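Local coordinates for transposon Tn7 transposition protein TnsA (Escherichia coli, PDB 1T0F), which cleaves the 5' DNA strands at the ends of Tn7, using a metal-dependent endonuclease site, and forms the element's transposase together with TnsB, at residues K30-W35 with T55-H60; V190-L195 with V265-E270. One frame throughout, in Å; residues are numbered along the deposited sequence.

The two contacts follow one another along the chain: contact 1 closes before contact 2 opens. Their centres are 19 Å apart, and their nearest atoms stay about 7 Å from each other, without touching. Contact 1 lies on the nuclease side and is partly buried. The side chain of His60 is about 7 Å from that of the active-site Glu66 and about 13 Å from a bound magnesium ion. The side chain of Tyr32 is about 9 Å from that of Asp117, which binds magnesium. Contact 2 is a surface contact, its centre about 21 Å from that of the chain. It joins residues 190-195 to the C-terminal tail, away from the annotated sites.

Contact 1: residues K30-W35 with T55-H60; sequences KDYIPW and TGRVHH
Arg57 reaches across to Tyr32 and has the largest share of this contact. Its CG is anti to its own carbonyl carbon (chi1 -65°), and a bend at chi3 (-68°) turns the guanidinium toward the ring. The ring offers its edge: Tyr32 CD2 lies over one guanidinium face, 3.4 Å from Arg57 NH2. The two planes are 63° apart. On the opposite guanidinium face is His59 NE2. The group is thus sandwiched between two aromatic side chains. The aliphatic part of the arginine meets a carbonyl: Arg57 CD lies 3.3 Å from Tyr32 O.

Two apolar contacts flank it. Arg57 CG lies 3.8 Å from Lys30 CA. Pro34 CG meets His60 CD2 at 4.0 Å, the two side chains crossing at about a right angle.

The polar contacts are of two kinds. Across the segments, Lys30 NZ gives a weak hydrogen bond to Gly56 O at 3.3 Å. Within 55-60, Thr55 OG1 accepts from Arg57 N at 3.1 Å and shares a 2.7 Å hydrogen bond with His59 NE2. Glu84 then ties the parts together: it forms a salt bridge with Arg57 NH2, accepts from His59 ND1, and its backbone O is hydrogen-bonded to Tyr32 OH. With an alanine in place of Arg57, Glu84 would probably lose its salt-bridge mate and a gap would open between Tyr32 and His59.

Thr55 and Arg57 form an ST turn, which leads into strand 58-61 of a two-stranded antiparallel hairpin beside the PDDEXK nuclease core.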
loop_
_atom_site.group_PDB
_atom_site.type_symbol
_atom_site.label_atom_id
_atom_site.label_comp_id
_atom_site.label_asym_id
_atom_site.label_seq_id
_atom_site.Cartn_x
_atom_site.Cartn_y
_atom_site.Cartn_z
ATOM N N LYS A 30 3.701 14.862 -5.941
ATOM C CA LYS A 30 2.640 15.635 -5.323
ATOM C C LYS A 30 1.443 15.896 -6.237
ATOM O O LYS A 30 0.355 16.207 -5.753
ATOM C CB LYS A 30 3.213 16.961 -4.803
ATOM C CG LYS A 30 2.259 17.756 -3.932
ATOM C CD LYS A 30 2.977 18.355 -2.730
ATOM C CE LYS A 30 2.041 19.229 -1.907
ATOM N NZ LYS A 30 0.831 18.491 -1.437
ATOM N N ASP A 31 1.638 15.754 -7.545
ATOM C CA ASP A 31 0.571 15.996 -8.520
ATOM C C ASP A 31 -0.309 14.785 -8.823
ATOM O O ASP A 31 -1.336 14.910 -9.491
ATOM C CB ASP A 31 1.165 16.495 -9.839
ATOM C CG ASP A 31 2.026 17.726 -9.660
ATOM O OD1 ASP A 31 1.514 18.736 -9.127
ATOM O OD2 ASP A 31 3.212 17.685 -10.053
ATOM N N TYR A 32 0.092 13.615 -8.345
ATOM C CA TYR A 32 -0.677 12.402 -8.602
ATOM C C TYR A 32 -1.994 12.360 -7.839
ATOM O O TYR A 32 -2.079 12.811 -6.697
ATOM C CB TYR A 32 0.150 11.165 -8.225
ATOM C CG TYR A 32 -0.574 9.849 -8.433
ATOM C CD1 TYR A 32 -0.786 9.340 -9.716
ATOM C CD2 TYR A 32 -1.050 9.114 -7.344
ATOM C CE1 TYR A 32 -1.452 8.125 -9.914
ATOM C CE2 TYR A 32 -1.720 7.898 -7.531
ATOM C CZ TYR A 32 -1.913 7.412 -8.817
ATOM O OH TYR A 32 -2.542 6.198 -8.998
ATOM N N ILE A 33 -3.018 11.808 -8.486
ATOM C CA ILE A 33 -4.328 11.634 -7.868
ATOM C C ILE A 33 -4.684 10.162 -8.101
ATOM O O ILE A 33 -4.720 9.711 -9.234
ATOM C CB ILE A 33 -5.404 12.523 -8.532
ATOM C CG1 ILE A 33 -5.027 13.999 -8.388
ATOM C CG2 ILE A 33 -6.749 12.281 -7.867
ATOM C CD1 ILE A 33 -6.070 14.957 -8.952
ATOM N N PRO A 34 -4.932 9.394 -7.028
ATOM C CA PRO A 34 -5.271 7.972 -7.191
ATOM C C PRO A 34 -6.621 7.747 -7.872
ATOM O O PRO A 34 -7.528 8.569 -7.754
ATOM C CB PRO A 34 -5.256 7.453 -5.758
ATOM C CG PRO A 34 -5.746 8.640 -4.981
ATOM C CD PRO A 34 -4.984 9.790 -5.611
ATOM N N TRP A 35 -6.749 6.631 -8.581
ATOM C CA TRP A 35 -8.002 6.315 -9.261
ATOM C C TRP A 35 -9.092 6.043 -8.224
ATOM O O TRP A 35 -10.215 6.525 -8.355
ATOM C CB TRP A 35 -7.818 5.105 -10.181
ATOM C CG TRP A 35 -9.093 4.663 -10.849
ATOM C CD1 TRP A 35 -9.834 3.553 -10.552
ATOM C CD2 TRP A 35 -9.787 5.339 -11.905
ATOM N NE1 TRP A 35 -10.948 3.493 -11.363
ATOM C CE2 TRP A 35 -10.944 4.577 -12.200
ATOM C CE3 TRP A 35 -9.546 6.515 -12.630
ATOM C CZ2 TRP A 35 -11.858 4.956 -13.192
ATOM C CZ3 TRP A 35 -10.459 6.889 -13.622
ATOM C CH2 TRP A 35 -11.599 6.110 -13.889
ATOM N N THR A 55 6.232 11.737 -0.950
ATOM C CA THR A 55 5.426 12.384 -1.980
ATOM C C THR A 55 4.831 13.712 -1.538
ATOM O O THR A 55 4.458 14.531 -2.374
ATOM C CB THR A 55 4.255 11.484 -2.414
ATOM O OG1 THR A 55 3.330 11.365 -1.327
ATOM C CG2 THR A 55 4.757 10.093 -2.804
ATOM N N GLY A 56 4.734 13.917 -0.230
ATOM C CA GLY A 56 4.141 15.139 0.280
ATOM C C GLY A 56 2.619 15.081 0.217
ATOM O O GLY A 56 1.947 16.058 0.548
ATOM N N ARG A 57 2.080 13.934 -0.205
ATOM C CA ARG A 57 0.630 13.732 -0.327
ATOM C C ARG A 57 0.037 12.915 0.805
ATOM O O ARG A 57 0.753 12.235 1.549
ATOM C CB ARG A 57 0.276 12.955 -1.605
ATOM C CG ARG A 57 0.574 13.612 -2.934
ATOM C CD ARG A 57 -0.139 12.865 -4.085
ATOM N NE ARG A 57 0.387 11.519 -4.340
ATOM C CZ ARG A 57 -0.207 10.382 -3.979
ATOM N NH1 ARG A 57 -1.367 10.396 -3.333
ATOM N NH2 ARG A 57 0.365 9.218 -4.268
ATOM N N VAL A 58 -1.290 12.979 0.913
ATOM C CA VAL A 58 -2.017 12.165 1.877
ATOM C C VAL A 58 -2.507 11.034 0.971
ATOM O O VAL A 58 -3.302 11.263 0.051
ATOM C CB VAL A 58 -3.237 12.893 2.485
ATOM C CG1 VAL A 58 -4.130 11.882 3.207
ATOM C CG2 VAL A 58 -2.769 13.960 3.470
ATOM N N HIS A 59 -2.014 9.822 1.211
ATOM C CA HIS A 59 -2.379 8.680 0.386
ATOM C C HIS A 59 -3.672 8.009 0.813
ATOM O O HIS A 59 -4.093 8.119 1.962
ATOM C CB HIS A 59 -1.252 7.645 0.398
ATOM C CG HIS A 59 0.023 8.136 -0.211
ATOM N ND1 HIS A 59 0.513 7.656 -1.406
ATOM C CD2 HIS A 59 0.898 9.084 0.202
ATOM C CE1 HIS A 59 1.638 8.285 -1.703
ATOM N NE2 HIS A 59 1.893 9.156 -0.743
ATOM N N HIS A 60 -4.274 7.298 -0.135
ATOM C CA HIS A 60 -5.523 6.570 0.076
ATOM C C HIS A 60 -5.278 5.079 0.026
ATOM O O HIS A 60 -5.017 4.529 -1.041
ATOM C CB HIS A 60 -6.527 6.928 -1.012
ATOM C CG HIS A 60 -7.099 8.300 -0.873
ATOM N ND1 HIS A 60 -8.339 8.534 -0.322
ATOM C CD2 HIS A 60 -6.589 9.514 -1.186
ATOM C CE1 HIS A 60 -8.571 9.835 -0.304
ATOM N NE2 HIS A 60 -7.525 10.451 -0.822
#

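Contact 2: residues V190-L195 with V265-E270; sequences VSAELL and VVNMEE
Leu195 meets Val265 and Asn267 where the short helix 192-195 packs on the C-terminal tail. The helix lies in the C-terminal family region of TnsA, which belongs to the helix-turn-helix clan. The tail has no regular helix or strand here.

The first shell is mainly apolar. Leu195 CD1 touches Val265 CG2 at 3.6 Å, and the two side chains cross at about a right angle. The other branch, Leu195 CD2, rests 3.7 Å from Asn267 CB. One leucine therefore fits against two tail residues, a branch to each. Its CG stands anti to the backbone N (chi1 -165°), and chi2 (72°) sets CD1 against Val265 and CD2 against Asn267. One turn earlier, Ala192 CB points at the tail and comes 3.7 Å from Glu269 OE2. No hydrogen bond crosses between the segments.

Further out, the side chains of Leu195 and Val265 both also touch Phe243. Leu194 turns to another side of the helix and packs on Ala237 and Leu238 of helix 230-240. The same short helix thus touches helix 230-240 through Leu194 and the tail through Leu195 and Ala192.

The start of the helix is fixed by Ser191 at the N-cap. Its carbonyl O accepts from Leu195 N at 2.9 Å. Its side chain closes the cap: Leu194 N donates to Ser191 OG at 3.1 Å, with an N-H...O angle of 155°.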
loop_
_atom_site.group_PDB
_atom_site.type_symbol
_atom_site.label_atom_id
_atom_site.label_comp_id
_atom_site.label_asym_id
_atom_site.label_seq_id
_atom_site.Cartn_x
_atom_site.Cartn_y
_atom_site.Cartn_z
ATOM N N VAL A 190 -6.205 14.403 13.622
ATOM C CA VAL A 190 -5.141 15.355 13.907
ATOM C C VAL A 190 -5.654 16.795 13.933
ATOM O O VAL A 190 -6.029 17.354 12.905
ATOM C CB VAL A 190 -3.999 15.238 12.870
ATOM C CG1 VAL A 190 -4.546 15.448 11.464
ATOM C CG2 VAL A 190 -2.907 16.251 13.184
ATOM N N SER A 191 -5.672 17.388 15.121
ATOM C CA SER A 191 -6.132 18.759 15.275
ATOM C C SER A 191 -4.981 19.710 14.967
ATOM O O SER A 191 -3.836 19.283 14.825
ATOM C CB SER A 191 -6.620 18.995 16.703
ATOM O OG SER A 191 -5.562 18.845 17.632
ATOM N N ALA A 192 -5.286 20.998 14.862
ATOM C CA ALA A 192 -4.259 21.993 14.580
ATOM C C ALA A 192 -3.315 22.079 15.774
ATOM O O ALA A 192 -2.131 22.392 15.632
ATOM C CB ALA A 192 -4.904 23.348 14.322
ATOM N N GLU A 193 -3.853 21.791 16.953
ATOM C CA GLU A 193 -3.086 21.828 18.187
ATOM C C GLU A 193 -2.075 20.682 18.195
ATOM O O GLU A 193 -0.926 20.857 18.595
ATOM C CB GLU A 193 -4.026 21.702 19.392
ATOM C CG GLU A 193 -5.180 22.709 19.426
ATOM C CD GLU A 193 -6.303 22.386 18.441
ATOM O OE1 GLU A 193 -6.089 22.499 17.217
ATOM O OE2 GLU A 193 -7.407 22.016 18.895
ATOM N N LEU A 194 -2.510 19.506 17.749
ATOM C CA LEU A 194 -1.625 18.346 17.709
ATOM C C LEU A 194 -0.571 18.532 16.628
ATOM O O LEU A 194 0.595 18.197 16.827
ATOM C CB LEU A 194 -2.424 17.065 17.444
ATOM C CG LEU A 194 -1.607 15.766 17.423
ATOM C CD1 LEU A 194 -0.750 15.668 18.676
ATOM C CD2 LEU A 194 -2.546 14.576 17.324
ATOM N N LEU A 195 -0.983 19.073 15.485
ATOM C CA LEU A 195 -0.062 19.314 14.384
ATOM C C LEU A 195 1.007 20.326 14.816
ATOM O O LEU A 195 2.144 20.279 14.355
ATOM C CB LEU A 195 -0.821 19.857 13.169
ATOM C CG LEU A 195 -0.078 19.819 11.832
ATOM C CD1 LEU A 195 0.021 18.372 11.364
ATOM C CD2 LEU A 195 -0.819 20.653 10.788
ATOM N N VAL A 265 5.451 20.502 8.775
ATOM C CA VAL A 265 4.313 20.807 7.924
ATOM C C VAL A 265 3.585 22.079 8.310
ATOM O O VAL A 265 3.563 22.477 9.474
ATOM C CB VAL A 265 3.290 19.651 7.910
ATOM C CG1 VAL A 265 3.960 18.371 7.442
ATOM C CG2 VAL A 265 2.688 19.472 9.292
ATOM N N VAL A 266 2.993 22.711 7.307
ATOM C CA VAL A 266 2.237 23.930 7.502
ATOM C C VAL A 266 0.768 23.615 7.276
ATOM O O VAL A 266 0.392 23.015 6.267
ATOM C CB VAL A 266 2.671 25.023 6.509
ATOM C CG1 VAL A 266 1.800 26.254 6.687
ATOM C CG2 VAL A 266 4.135 25.368 6.728
ATOM N N ASN A 267 -0.054 24.013 8.236
ATOM C CA ASN A 267 -1.488 23.796 8.166
ATOM C C ASN A 267 -2.028 24.852 7.202
ATOM O O ASN A 267 -2.188 26.015 7.569
ATOM C CB ASN A 267 -2.085 23.960 9.571
ATOM C CG ASN A 267 -3.498 23.430 9.675
ATOM O OD1 ASN A 267 -3.969 23.096 10.764
ATOM N ND2 ASN A 267 -4.185 23.359 8.547
ATOM N N MET A 268 -2.291 24.440 5.967
ATOM C CA MET A 268 -2.782 25.352 4.940
ATOM C C MET A 268 -4.128 26.008 5.268
ATOM O O MET A 268 -4.782 26.569 4.390
ATOM C CB MET A 268 -2.870 24.618 3.599
ATOM C CG MET A 268 -3.148 25.521 2.409
ATOM S SD MET A 268 -3.141 24.643 0.836
ATOM C CE MET A 268 -1.613 25.225 0.118
ATOM N N GLU A 269 -4.534 25.944 6.533
ATOM C CA GLU A 269 -5.796 26.542 6.963
ATOM C C GLU A 269 -5.703 28.059 6.851
ATOM O O GLU A 269 -6.618 28.718 6.359
ATOM C CB GLU A 269 -6.109 26.160 8.415
ATOM C CG GLU A 269 -5.153 26.755 9.445
ATOM C CD GLU A 269 -5.524 26.398 10.874
ATOM O OE1 GLU A 269 -6.665 26.699 11.288
ATOM O OE2 GLU A 269 -4.672 25.821 11.585
ATOM N N GLU A 270 -4.582 28.602 7.314
ATOM C CA GLU A 270 -4.349 30.037 7.283
ATOM C C GLU A 270 -3.926 30.513 5.898
ATOM O O GLU A 270 -4.748 31.023 5.134
ATOM C CB GLU A 270 -3.283 30.403 8.316
ATOM C CG GLU A 270 -2.078 29.479 8.304
ATOM C CD GLU A 270 -1.134 29.737 9.459
ATOM O OE1 GLU A 270 -1.565 29.599 10.626
ATOM O OE2 GLU A 270 0.038 30.078 9.198
#